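Local coordinates for protein putative ABC transporter subunit, substrate-binding component (Rhodopseudomonas palustris, PDB 4EVQ) that probably captures 4-hydroxybenzoate and related benzoate derivatives in the periplasm as the solute-binding component of an ABC transporter, at residues S26-P31 and V157-A162; G93-M98 and D117-A122; K221-Y226 and D243-A248; I233-W236 and F240-D243. All coordinates share one frame; numbering follows the deposited sequence. Where two conformers were deposited one is given.

Contact 1: S26-P31 and V157-A162; sequences SGTYAP and VTWKYA. With PHB (p-hydroxybenzoic acid), chain H; ACT (acetate ion), chain G.
Tyr29 and Tyr161 meet hydroxyl to hydroxyl across the ligand cleft of a two-lobed periplasmic binding protein, Tyr29 coming from the turn before helix 30-46 and Tyr161 from just beyond strand 153-159. From CB of Tyr29, which points toward 157-162, CG sits anti to the carbonyl carbon (chi1 -74°), sending the ring across the gap. One ring face carries CG2 of Thr28, 3.8 Å above the plane and shifted toward the rim; the opposite face lies against p-hydroxybenzoic acid, with CZ of Tyr29 3.7 Å from ligand C3. Farther out, CE1 comes 4.1 Å from CZ3 of Trp159, whose indole slides past obliquely, while its NE1 is bonded to the Asp192 carbonyl. At the tip, OH of Tyr29 lies 3.5 Å from Trp159 CZ3 and donates to OH of Tyr161 at 2.8 Å. Tyr161 arrives from the opposite direction and donates in turn to O1' of the ligand carboxylate, so two bonds run in series. Donation from Tyr29 would be expected to make the second phenol a stronger donor. Ser92, Ser215 and Gly115 also bond the ligand. The carboxylate oxygen O1' lies at the edge of the Tyr161 ring, in its plane, 2.6 Å from Tyr161 OH.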
loop_
_atom_site.group_PDB
_atom_site.type_symbol
_atom_site.label_atom_id
_atom_site.label_comp_id
_atom_site.label_asym_id
_atom_site.label_seq_id
_atom_site.Cartn_x
_atom_site.Cartn_y
_atom_site.Cartn_z
ATOM N N SER A 26 4.079 12.219 -10.690
ATOM C CA SER A 26 4.146 13.606 -10.280
ATOM C C SER A 26 3.253 13.764 -9.070
ATOM O O SER A 26 2.440 12.905 -8.753
ATOM C CB SER A 26 3.676 14.547 -11.409
ATOM O OG SER A 26 2.323 14.320 -11.702
ATOM N N GLY A 27 3.390 14.907 -8.411
ATOM C CA GLY A 27 2.556 15.274 -7.299
ATOM C C GLY A 27 2.929 14.598 -5.997
ATOM O O GLY A 27 4.032 14.039 -5.794
ATOM N N THR A 28 1.955 14.626 -5.102
ATOM C CA THR A 28 2.263 14.319 -3.723
ATOM C C THR A 28 2.721 12.853 -3.511
ATOM O O THR A 28 3.519 12.547 -2.626
ATOM C CB THR A 28 1.106 14.682 -2.830
ATOM O OG1 THR A 28 1.579 14.799 -1.467
ATOM C CG2 THR A 28 0.087 13.639 -2.838
ATOM N N TYR A 29 2.264 11.952 -4.369
ATOM C CA TYR A 29 2.622 10.570 -4.231
ATOM C C TYR A 29 3.697 10.103 -5.217
ATOM O O TYR A 29 3.948 8.921 -5.363
ATOM C CB TYR A 29 1.361 9.727 -4.336
ATOM C CG TYR A 29 0.432 9.757 -3.114
ATOM C CD1 TYR A 29 0.888 9.988 -1.837
ATOM C CD2 TYR A 29 -0.917 9.475 -3.261
ATOM C CE1 TYR A 29 0.029 9.917 -0.751
ATOM C CE2 TYR A 29 -1.787 9.437 -2.195
ATOM C CZ TYR A 29 -1.311 9.649 -0.928
ATOM O OH TYR A 29 -2.140 9.572 0.174
ATOM N N ALA A 30 4.360 11.051 -5.878
ATOM C CA ALA A 30 5.455 10.694 -6.767
ATOM C C ALA A 30 6.516 9.732 -6.138
ATOM O O ALA A 30 6.963 8.834 -6.814
ATOM C CB ALA A 30 6.137 11.973 -7.306
ATOM N N PRO A 31 6.895 9.912 -4.868
ATOM C CA PRO A 31 7.882 8.967 -4.327
ATOM C C PRO A 31 7.362 7.543 -4.197
ATOM O O PRO A 31 8.153 6.584 -4.303
ATOM C CB PRO A 31 8.197 9.517 -2.941
ATOM C CG PRO A 31 7.716 10.911 -2.980
ATOM C CD PRO A 31 6.627 11.012 -3.922
ATOM N N VAL A 157 -6.493 11.798 12.601
ATOM C CA VAL A 157 -6.253 12.881 11.669
ATOM C C VAL A 157 -5.760 12.276 10.342
ATOM O O VAL A 157 -4.839 11.442 10.327
ATOM C CB VAL A 157 -5.289 13.923 12.265
ATOM C CG1 VAL A 157 -3.986 13.333 12.635
ATOM C CG2 VAL A 157 -5.132 15.099 11.339
ATOM N N THR A 158 -6.336 12.738 9.254
ATOM C CA THR A 158 -5.979 12.192 7.944
ATOM C C THR A 158 -6.469 13.133 6.868
ATOM O O THR A 158 -7.074 14.161 7.153
ATOM C CB THR A 158 -6.511 10.753 7.731
ATOM O OG1 THR A 158 -5.911 10.198 6.555
ATOM C CG2 THR A 158 -7.999 10.732 7.569
ATOM N N TRP A 159 -6.194 12.765 5.626
ATOM C CA TRP A 159 -6.693 13.475 4.468
ATOM C C TRP A 159 -8.125 13.051 4.129
ATOM O O TRP A 159 -8.506 11.879 4.310
ATOM C CB TRP A 159 -5.788 13.215 3.251
ATOM C CG TRP A 159 -4.544 14.044 3.206
ATOM C CD1 TRP A 159 -4.456 15.387 3.438
ATOM C CD2 TRP A 159 -3.228 13.609 2.875
ATOM N NE1 TRP A 159 -3.187 15.811 3.230
ATOM C CE2 TRP A 159 -2.399 14.749 2.873
ATOM C CE3 TRP A 159 -2.678 12.382 2.517
ATOM C CZ2 TRP A 159 -1.036 14.690 2.565
ATOM C CZ3 TRP A 159 -1.368 12.324 2.194
ATOM C CH2 TRP A 159 -0.542 13.460 2.244
ATOM N N LYS A 160 -8.890 14.012 3.616
ATOM C CA LYS A 160 -10.282 13.824 3.275
ATOM C C LYS A 160 -10.415 13.199 1.864
ATOM O O LYS A 160 -10.731 13.850 0.877
ATOM C CB LYS A 160 -11.048 15.126 3.386
ATOM C CG LYS A 160 -12.576 14.928 3.315
ATOM C CD LYS A 160 -13.405 16.137 3.655
ATOM C CE LYS A 160 -14.875 15.807 3.416
ATOM N NZ LYS A 160 -15.215 15.608 1.978
ATOM N N TYR A 161 -10.144 11.908 1.791
ATOM C CA TYR A 161 -10.431 11.143 0.597
ATOM C C TYR A 161 -10.597 9.690 1.036
ATOM O O TYR A 161 -10.352 9.358 2.190
ATOM C CB TYR A 161 -9.398 11.343 -0.526
ATOM C CG TYR A 161 -8.137 10.495 -0.443
ATOM C CD1 TYR A 161 -7.133 10.844 0.413
ATOM C CD2 TYR A 161 -7.927 9.388 -1.271
ATOM C CE1 TYR A 161 -5.950 10.121 0.466
ATOM C CE2 TYR A 161 -6.772 8.673 -1.216
ATOM C CZ TYR A 161 -5.775 9.032 -0.354
ATOM O OH TYR A 161 -4.604 8.335 -0.305
ATOM N N ALA A 162 -10.914 8.815 0.083
ATOM C CA ALA A 162 -11.325 7.442 0.400
ATOM C C ALA A 162 -10.365 6.696 1.290
ATOM O O ALA A 162 -10.787 5.983 2.174
ATOM C CB ALA A 162 -11.607 6.644 -0.882
HETATM C "C1'" PHB H . -4.419 5.008 -1.038
HETATM O "O1'" PHB H . -4.927 6.043 -1.526
HETATM O "O2'" PHB H . -5.003 3.855 -1.094
HETATM C C1 PHB H . -3.103 5.022 -0.367
HETATM C C2 PHB H . -2.186 6.024 -0.687
HETATM C C3 PHB H . -0.956 6.055 -0.048
HETATM C C4 PHB H . -0.662 5.124 0.894
HETATM C C5 PHB H . -1.546 4.108 1.210
HETATM C C6 PHB H . -2.753 4.086 0.578
HETATM O O4 PHB H . 0.526 5.140 1.528
HETATM C C ACT G . -1.853 15.640 -6.129
HETATM O O ACT G . -1.659 16.868 -5.922
HETATM O OXT ACT G . -0.855 14.859 -6.249
HETATM C CH3 ACT G . -3.233 15.113 -6.263
#

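Contact 2: G93-M98 and D117-A122; sequences GVAMAM and DIITRA. With SO4 (sulfate ion), chain D.
Ala95 and Ile119 make the closest apolar contact: the CB of Ala95, on helix 92-105, meets CD1 of Ile119 at 3.9 Å. Ile119 reaches it because CG1 lies anti to the carbonyl carbon (chi1 -69°) and the branch then continues straight to CD1, so the methyl touches the helix. Beside this pair, CG2 of Ile118 comes loosely, at 4.3 Å, to CB of Met96, a selenomethionine modelled in two conformers. Ile119 also rests on Val128 and Arg130 of strand 128-130, so it fills the angle between helix and sheet. The contact thus belongs to the alpha/beta lobe built on the six-stranded sheet, where the loop between strands 109-111 and 128-130 folds as a short 3-10 segment against helix 92-105. No polar interaction crosses between the segments. The 3-10 segment runs into a turn in which Arg121 N bonds Ile118 O at 3.0 Å. Arg121 extends away from the helix and presents the edge of its guanidinium to a sulfate ion, probably from the crystallisation liquor: NH1 holds O2 at 3.0 Å and NH2 holds O3 at 2.9 Å, the latter nearly straight (172°). NH2 also forms a salt bridge with Asp367, and Arg140 binds the same sulfate.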
loop_
_atom_site.group_PDB
_atom_site.type_symbol
_atom_site.label_atom_id
_atom_site.label_comp_id
_atom_site.label_asym_id
_atom_site.label_seq_id
_atom_site.Cartn_x
_atom_site.Cartn_y
_atom_site.Cartn_z
ATOM N N GLY A 93 -8.871 6.614 -4.881
ATOM C CA GLY A 93 -9.896 7.154 -5.759
ATOM C C GLY A 93 -9.579 6.902 -7.237
ATOM O O GLY A 93 -10.481 6.542 -8.003
ATOM N N VAL A 94 -8.327 7.082 -7.646
ATOM C CA VAL A 94 -7.951 6.725 -9.020
ATOM C C VAL A 94 -8.124 5.239 -9.238
ATOM O O VAL A 94 -8.663 4.813 -10.263
ATOM C CB VAL A 94 -6.480 7.119 -9.299
ATOM C CG1 VAL A 94 -6.017 6.735 -10.718
ATOM C CG2 VAL A 94 -6.256 8.581 -9.050
ATOM N N ALA A 95 -7.651 4.431 -8.301
ATOM C CA ALA A 95 -7.698 2.985 -8.460
ATOM C C ALA A 95 -9.090 2.440 -8.591
ATOM O O ALA A 95 -9.309 1.502 -9.388
ATOM C CB ALA A 95 -6.987 2.308 -7.321
HETATM N N MSE A 96 -10.057 2.980 -7.871
HETATM C CA MSE A 96 -11.396 2.413 -7.983
HETATM C C MSE A 96 -11.999 2.710 -9.372
HETATM O O MSE A 96 -12.730 1.887 -9.946
HETATM C CB MSE A 96 -12.303 2.870 -6.838
HETATM C CG MSE A 96 -12.636 4.304 -6.829
HETATM SE SE MSE A 96 -13.782 4.666 -5.285
HETATM C CE MSE A 96 -12.534 4.425 -3.843
ATOM N N ALA A 97 -11.662 3.848 -9.949
ATOM C CA ALA A 97 -12.129 4.154 -11.295
ATOM C C ALA A 97 -11.418 3.280 -12.311
ATOM O O ALA A 97 -12.030 2.840 -13.305
ATOM C CB ALA A 97 -11.865 5.629 -11.563
HETATM N N MSE A 98 -10.149 3.007 -12.081
HETATM C CA MSE A 98 -9.373 2.138 -12.980
HETATM C C MSE A 98 -9.928 0.743 -12.945
HETATM O O MSE A 98 -10.137 0.132 -14.008
HETATM C CB MSE A 98 -7.896 2.139 -12.537
HETATM C CG MSE A 98 -6.969 1.397 -13.446
HETATM SE SE MSE A 98 -5.306 0.826 -12.600
HETATM C CE MSE A 98 -6.065 -0.699 -11.688
ATOM N N ASP A 117 -11.223 -0.444 -0.264
ATOM C CA ASP A 117 -11.896 -1.662 0.198
ATOM C C ASP A 117 -12.669 -2.321 -0.911
ATOM O O ASP A 117 -12.682 -3.558 -1.010
ATOM C CB ASP A 117 -12.827 -1.342 1.374
ATOM C CG ASP A 117 -12.094 -0.996 2.664
ATOM O OD1 ASP A 117 -10.958 -1.446 2.868
ATOM O OD2 ASP A 117 -12.729 -0.310 3.495
ATOM N N ILE A 118 -13.244 -1.533 -1.803
ATOM C CA ILE A 118 -14.156 -2.102 -2.796
ATOM C C ILE A 118 -13.428 -2.992 -3.803
ATOM O O ILE A 118 -14.057 -3.890 -4.388
ATOM C CB ILE A 118 -14.934 -0.987 -3.510
ATOM C CG1 ILE A 118 -16.163 -1.542 -4.211
ATOM C CG2 ILE A 118 -14.039 -0.199 -4.454
ATOM C CD1 ILE A 118 -17.119 -0.438 -4.621
ATOM N N ILE A 119 -12.143 -2.781 -4.013
ATOM C CA ILE A 119 -11.422 -3.506 -5.064
ATOM C C ILE A 119 -11.443 -5.013 -4.859
ATOM O O ILE A 119 -11.517 -5.778 -5.850
ATOM C CB ILE A 119 -9.993 -2.917 -5.179
ATOM C CG1 ILE A 119 -10.073 -1.520 -5.755
ATOM C CG2 ILE A 119 -9.089 -3.807 -6.040
ATOM C CD1 ILE A 119 -8.764 -0.786 -5.824
ATOM N N THR A 120 -11.432 -5.455 -3.619
ATOM C CA THR A 120 -11.520 -6.897 -3.325
ATOM C C THR A 120 -12.783 -7.227 -2.519
ATOM O O THR A 120 -12.877 -8.264 -1.787
ATOM C CB THR A 120 -10.214 -7.436 -2.670
ATOM O OG1 THR A 120 -9.946 -6.743 -1.449
ATOM C CG2 THR A 120 -8.985 -7.271 -3.608
ATOM N N ARG A 121 -13.791 -6.397 -2.734
ATOM C CA ARG A 121 -15.134 -6.580 -2.204
ATOM C C ARG A 121 -16.083 -6.508 -3.396
ATOM O O ARG A 121 -15.964 -7.368 -4.284
ATOM C CB ARG A 121 -15.445 -5.636 -1.028
ATOM C CG ARG A 121 -14.622 -6.025 0.237
ATOM C CD ARG A 121 -14.882 -5.174 1.451
ATOM N NE ARG A 121 -14.167 -5.708 2.624
ATOM C CZ ARG A 121 -14.523 -5.499 3.889
ATOM N NH1 ARG A 121 -15.579 -4.751 4.162
ATOM N NH2 ARG A 121 -13.840 -6.044 4.895
ATOM N N ALA A 122 -16.998 -5.550 -3.479
ATOM C CA ALA A 122 -17.957 -5.539 -4.611
ATOM C C ALA A 122 -17.352 -5.461 -6.023
ATOM O O ALA A 122 -17.964 -5.919 -6.981
ATOM C CB ALA A 122 -18.988 -4.420 -4.420
HETATM S S SO4 D . -15.228 -4.351 8.039
HETATM O O1 SO4 D . -13.980 -3.666 8.404
HETATM O O2 SO4 D . -15.807 -3.651 6.908
HETATM O O3 SO4 D . -14.878 -5.683 7.565
HETATM O O4 SO4 D . -16.151 -4.509 9.167
#

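Contact 3: K221-Y226 and D243-A248; sequences KFIKDY and DGVEAA. With SO4 (sulfate ion), chain F.
Ile223 and Val245 touch here without any ring between them, for the flat groups of helix 217-228 serve other neighbours: Phe222 meets Phe195 edge-to-face and Phe214 with planes about 30° apart, and Tyr226 lies against Leu199 and Val210. The carboxylate of Asp225 is approached at OD2 on its syn side, where NZ of Lys221 forms a salt bridge of 2.9 Å one helical turn away; NZ also bonds the carbonyl of Val193.

Across the contact, CD1 of Ile223 meets CG2 of Val245 at 4.0 Å, the two side chains crossing obliquely. The CG1 branch of Ile223 is anti to the carbonyl carbon (chi1 -71°) and then runs on nearly straight, putting its end methyl on the side facing Val245. Ile256 packs on the same side chain. Toward solvent, Lys224, modelled in two conformers, stretches its chain so that in one of them NZ lies 3.1 Å from the carbonyl O of Ala248, a weak hydrogen bond. This polar link is therefore tentative. The same NZ is 3.1 Å from O4 of a sulfate, probably a crystallisation additive. On the other segment, Gly244, with positive phi, makes weak bonds from its N to the Glu246 carboxylate. The arrangement is that of a beta-alpha-beta crossover: helix 217-228, which joins parallel strands 209-213 and 235-238, packs on the loop leading from strand 235-238 into the short helix 246-249.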
loop_
_atom_site.group_PDB
_atom_site.type_symbol
_atom_site.label_atom_id
_atom_site.label_comp_id
_atom_site.label_asym_id
_atom_site.label_seq_id
_atom_site.Cartn_x
_atom_site.Cartn_y
_atom_site.Cartn_z
ATOM N N LYS A 221 6.280 15.946 6.737
ATOM C CA LYS A 221 5.935 17.219 7.316
ATOM C C LYS A 221 5.077 17.046 8.532
ATOM O O LYS A 221 5.288 17.733 9.538
ATOM C CB LYS A 221 5.300 18.138 6.281
ATOM C CG LYS A 221 5.131 19.581 6.810
ATOM C CD LYS A 221 4.668 20.463 5.691
ATOM C CE LYS A 221 4.637 21.929 6.157
ATOM N NZ LYS A 221 3.645 22.097 7.237
ATOM N N PHE A 222 4.137 16.133 8.506
ATOM C CA PHE A 222 3.277 15.874 9.653
ATOM C C PHE A 222 4.123 15.446 10.829
ATOM O O PHE A 222 3.931 15.919 11.960
ATOM C CB PHE A 222 2.201 14.826 9.343
ATOM C CG PHE A 222 1.277 14.623 10.479
ATOM C CD1 PHE A 222 0.222 15.486 10.687
ATOM C CD2 PHE A 222 1.474 13.596 11.370
ATOM C CE1 PHE A 222 -0.619 15.351 11.810
ATOM C CE2 PHE A 222 0.646 13.455 12.477
ATOM C CZ PHE A 222 -0.398 14.312 12.683
ATOM N N ILE A 223 5.035 14.527 10.632
ATOM C CA ILE A 223 5.888 14.025 11.711
ATOM C C ILE A 223 6.683 15.164 12.326
ATOM O O ILE A 223 6.765 15.283 13.544
ATOM C CB ILE A 223 6.826 12.914 11.171
ATOM C CG1 ILE A 223 6.009 11.651 10.879
ATOM C CG2 ILE A 223 7.999 12.643 12.117
ATOM C CD1 ILE A 223 6.775 10.660 10.095
ATOM N N LYS A 224 7.284 15.997 11.483
ATOM C CA LYS A 224 8.076 17.142 11.945
ATOM C C LYS A 224 7.206 18.096 12.734
ATOM O O LYS A 224 7.571 18.514 13.864
ATOM C CB LYS A 224 8.710 17.837 10.739
ATOM C CG LYS A 224 9.827 16.996 10.127
ATOM C CD LYS A 224 10.703 17.679 9.068
ATOM C CE LYS A 224 12.007 16.814 8.887
ATOM N NZ LYS A 224 13.089 17.290 7.958
ATOM N N ASP A 225 6.050 18.430 12.199
ATOM C CA ASP A 225 5.167 19.405 12.835
ATOM C C ASP A 225 4.636 18.832 14.150
ATOM O O ASP A 225 4.524 19.546 15.168
ATOM C CB ASP A 225 4.018 19.828 11.947
ATOM C CG ASP A 225 4.458 20.648 10.736
ATOM O OD1 ASP A 225 5.615 21.116 10.721
ATOM O OD2 ASP A 225 3.607 20.806 9.823
ATOM N N TYR A 226 4.262 17.565 14.167
ATOM C CA TYR A 226 3.724 16.918 15.364
ATOM C C TYR A 226 4.755 16.967 16.504
ATOM O O TYR A 226 4.425 17.306 17.638
ATOM C CB TYR A 226 3.332 15.484 15.013
ATOM C CG TYR A 226 2.589 14.748 16.098
ATOM C CD1 TYR A 226 3.254 14.186 17.176
ATOM C CD2 TYR A 226 1.217 14.622 16.059
ATOM C CE1 TYR A 226 2.553 13.480 18.144
ATOM C CE2 TYR A 226 0.510 13.942 17.034
ATOM C CZ TYR A 226 1.203 13.378 18.087
ATOM O OH TYR A 226 0.508 12.677 19.044
ATOM N N ASP A 243 6.870 5.024 6.390
ATOM C CA ASP A 243 7.687 4.395 5.369
ATOM C C ASP A 243 8.175 5.379 4.302
ATOM O O ASP A 243 7.401 6.121 3.729
ATOM C CB ASP A 243 6.948 3.223 4.711
ATOM C CG ASP A 243 7.364 1.877 5.287
ATOM O OD1 ASP A 243 7.396 1.738 6.532
ATOM O OD2 ASP A 243 7.663 0.931 4.493
ATOM N N GLY A 244 9.480 5.372 4.081
ATOM C CA GLY A 244 10.118 6.232 3.118
ATOM C C GLY A 244 10.600 7.564 3.625
ATOM O O GLY A 244 11.292 8.245 2.882
ATOM N N VAL A 245 10.211 7.946 4.840
ATOM C CA VAL A 245 10.515 9.284 5.372
ATOM C C VAL A 245 11.301 9.194 6.653
ATOM O O VAL A 245 11.532 10.228 7.283
ATOM C CB VAL A 245 9.263 10.144 5.541
ATOM C CG1 VAL A 245 8.575 10.389 4.167
ATOM C CG2 VAL A 245 8.307 9.612 6.570
ATOM N N GLU A 246 11.766 8.021 7.032
ATOM C CA GLU A 246 12.427 7.790 8.320
ATOM C C GLU A 246 13.699 8.568 8.481
ATOM O O GLU A 246 13.913 9.167 9.554
ATOM C CB GLU A 246 12.738 6.294 8.497
ATOM C CG GLU A 246 11.554 5.348 8.309
ATOM C CD GLU A 246 11.463 4.771 6.905
ATOM O OE1 GLU A 246 11.942 5.397 5.936
ATOM O OE2 GLU A 246 10.884 3.673 6.779
ATOM N N ALA A 247 14.566 8.598 7.484
ATOM C CA ALA A 247 15.865 9.243 7.628
ATOM C C ALA A 247 15.656 10.744 7.721
ATOM O O ALA A 247 16.227 11.439 8.594
ATOM C CB ALA A 247 16.753 8.894 6.483
ATOM N N ALA A 248 14.814 11.279 6.859
ATOM C CA ALA A 248 14.641 12.730 6.814
ATOM C C ALA A 248 13.919 13.255 8.045
ATOM O O ALA A 248 14.097 14.414 8.437
ATOM C CB ALA A 248 13.912 13.099 5.538
HETATM S S SO4 F . 12.521 21.058 9.994
HETATM O O1 SO4 F . 13.232 22.311 10.241
HETATM O O2 SO4 F . 11.363 21.253 9.128
HETATM O O3 SO4 F . 12.015 20.516 11.260
HETATM O O4 SO4 F . 13.407 20.041 9.413
#

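Contact 4: I233-W236 and F240-D243; sequences IPLW and FLTD. With PHB (p-hydroxybenzoic acid), chain H.
Leu235 and Trp236, in extended strand conformation, face the short 3-10 turn at Leu241 with no hydrogen bond between the two segments, the closest CA atoms, those of Trp236 and Leu241, being 8.4 Å apart. Side chains close this gap. Leu235 and Leu241 reach toward each other tip to tip, each with CG anti to its own backbone N (chi1 179° and 180°), and CD2 of Leu241 comes 4.1 Å from CG of Leu235. The same CD2 methyl lies 3.9 Å from the carbonyl O of Trp236, so a single branch of Leu241 serves both strand residues. CB of Trp236 points away from 240-243, and the side chain packs on Leu151 and Leu347.

Phe240, next to Leu241, turns to the ligand instead. Its ring lies with one face over p-hydroxybenzoic acid, C5 standing 3.8 Å above the plane near the ring centre, and its CB is 3.2 Å from the hydroxyl oxygen O4. The 3-10 turn therefore has one residue in the hydrophobic core and its neighbour in the pocket, where Phe133 and Phe213 adjoin the Phe240 ring. The main-chain N of Leu235 bonds a glycerol, probably from the crystallisation liquor. Strand 235-238 follows helix 217-228 and lies in the seven-stranded sheet between 209-213 and 257-260, where Leu235 packs on Val210 and Ala212; Asp243 salt-bridges Arg348 of strand 345-351, and the loop holding Leu241 leads on to helix 246-249.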
loop_
_atom_site.group_PDB
_atom_site.type_symbol
_atom_site.label_atom_id
_atom_site.label_comp_id
_atom_site.label_asym_id
_atom_site.label_seq_id
_atom_site.Cartn_x
_atom_site.Cartn_y
_atom_site.Cartn_z
ATOM N N ILE A 233 1.881 13.307 23.627
ATOM C CA ILE A 233 0.861 12.321 23.266
ATOM C C ILE A 233 1.447 11.371 22.182
ATOM O O ILE A 233 1.996 11.836 21.186
ATOM C CB ILE A 233 -0.412 13.012 22.655
ATOM C CG1 ILE A 233 -1.069 13.936 23.670
ATOM C CG2 ILE A 233 -1.428 11.964 22.163
ATOM C CD1 ILE A 233 -2.032 14.970 23.014
ATOM N N PRO A 234 1.359 10.071 22.382
ATOM C CA PRO A 234 1.983 9.162 21.399
ATOM C C PRO A 234 1.224 9.116 20.091
ATOM O O PRO A 234 0.013 9.069 20.031
ATOM C CB PRO A 234 1.908 7.812 22.062
ATOM C CG PRO A 234 0.823 7.897 23.042
ATOM C CD PRO A 234 0.802 9.332 23.531
ATOM N N LEU A 235 2.034 9.146 19.035
ATOM C CA LEU A 235 1.577 9.066 17.638
ATOM C C LEU A 235 1.667 7.643 17.135
ATOM O O LEU A 235 2.695 6.973 17.243
ATOM C CB LEU A 235 2.406 10.024 16.813
ATOM C CG LEU A 235 2.084 10.060 15.292
ATOM C CD1 LEU A 235 0.633 10.492 15.093
ATOM C CD2 LEU A 235 2.999 11.016 14.593
ATOM N N TRP A 236 0.570 7.246 16.525
ATOM C CA TRP A 236 0.398 5.956 15.878
ATOM C C TRP A 236 -0.189 6.129 14.482
ATOM O O TRP A 236 -0.823 7.114 14.188
ATOM C CB TRP A 236 -0.626 5.151 16.661
ATOM C CG TRP A 236 -0.179 4.515 17.944
ATOM C CD1 TRP A 236 0.065 5.137 19.138
ATOM C CD2 TRP A 236 0.056 3.132 18.148
ATOM N NE1 TRP A 236 0.445 4.200 20.083
ATOM C CE2 TRP A 236 0.447 2.965 19.503
ATOM C CE3 TRP A 236 -0.019 2.016 17.324
ATOM C CZ2 TRP A 236 0.738 1.726 20.036
ATOM C CZ3 TRP A 236 0.291 0.778 17.869
ATOM C CH2 TRP A 236 0.627 0.645 19.222
ATOM N N PHE A 240 2.323 3.400 6.517
ATOM C CA PHE A 240 2.514 4.406 5.480
ATOM C C PHE A 240 2.943 5.742 6.070
ATOM O O PHE A 240 3.546 6.561 5.379
ATOM C CB PHE A 240 1.244 4.581 4.640
ATOM C CG PHE A 240 0.578 3.293 4.310
ATOM C CD1 PHE A 240 1.218 2.379 3.503
ATOM C CD2 PHE A 240 -0.635 2.956 4.884
ATOM C CE1 PHE A 240 0.636 1.156 3.257
ATOM C CE2 PHE A 240 -1.198 1.694 4.649
ATOM C CZ PHE A 240 -0.560 0.813 3.852
ATOM N N LEU A 241 2.593 5.984 7.336
ATOM C CA LEU A 241 2.906 7.259 8.004
ATOM C C LEU A 241 4.410 7.442 8.099
ATOM O O LEU A 241 4.862 8.570 8.086
ATOM C CB LEU A 241 2.291 7.209 9.396
ATOM C CG LEU A 241 2.505 8.441 10.265
ATOM C CD1 LEU A 241 1.870 9.672 9.649
ATOM C CD2 LEU A 241 1.961 8.188 11.680
ATOM N N THR A 242 5.199 6.368 8.211
ATOM C CA THR A 242 6.638 6.480 8.349
ATOM C C THR A 242 7.457 5.926 7.195
ATOM O O THR A 242 8.628 6.287 7.041
ATOM C CB THR A 242 7.115 5.854 9.682
ATOM O OG1 THR A 242 6.781 4.447 9.726
ATOM C CG2 THR A 242 6.451 6.517 10.862
ATOM N N ASP A 243 6.870 5.024 6.390
ATOM C CA ASP A 243 7.687 4.395 5.369
ATOM C C ASP A 243 8.175 5.379 4.302
ATOM O O ASP A 243 7.401 6.121 3.729
ATOM C CB ASP A 243 6.948 3.223 4.711
ATOM C CG ASP A 243 7.364 1.877 5.287
ATOM O OD1 ASP A 243 7.396 1.738 6.532
ATOM O OD2 ASP A 243 7.663 0.931 4.493
HETATM C "C1'" PHB H . -4.419 5.008 -1.038
HETATM O "O1'" PHB H . -4.927 6.043 -1.526
HETATM O "O2'" PHB H . -5.003 3.855 -1.094
HETATM C C1 PHB H . -3.103 5.022 -0.367
HETATM C C2 PHB H . -2.186 6.024 -0.687
HETATM C C3 PHB H . -0.956 6.055 -0.048
HETATM C C4 PHB H . -0.662 5.124 0.894
HETATM C C5 PHB H . -1.546 4.108 1.210
HETATM C C6 PHB H . -2.753 4.086 0.578
HETATM O O4 PHB H . 0.526 5.140 1.528
#

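How the contacts relate
Contact 1 bridges the two lobes, and contact 2 is nested along the chain within the loop it closes, in the lobe of the six-stranded sheet. Contacts 3 and 4 follow later in the lobe of the seven-stranded sheet, which also supplies the second segment of contact 1. Contacts 3 and 4 are close, about 9 Å between centres, share Asp243, and are tied by Tyr226 OH to Ile233 O, probably hydrogen-bonded at 2.7 Å. Contacts 2 and 3 are farthest apart, about 28 Å between centres, on opposite sides of the chain's centre. The ligand is held from both lobes: Tyr29 comes from the six-stranded lobe, Tyr161 and Phe240 from the seven-stranded one.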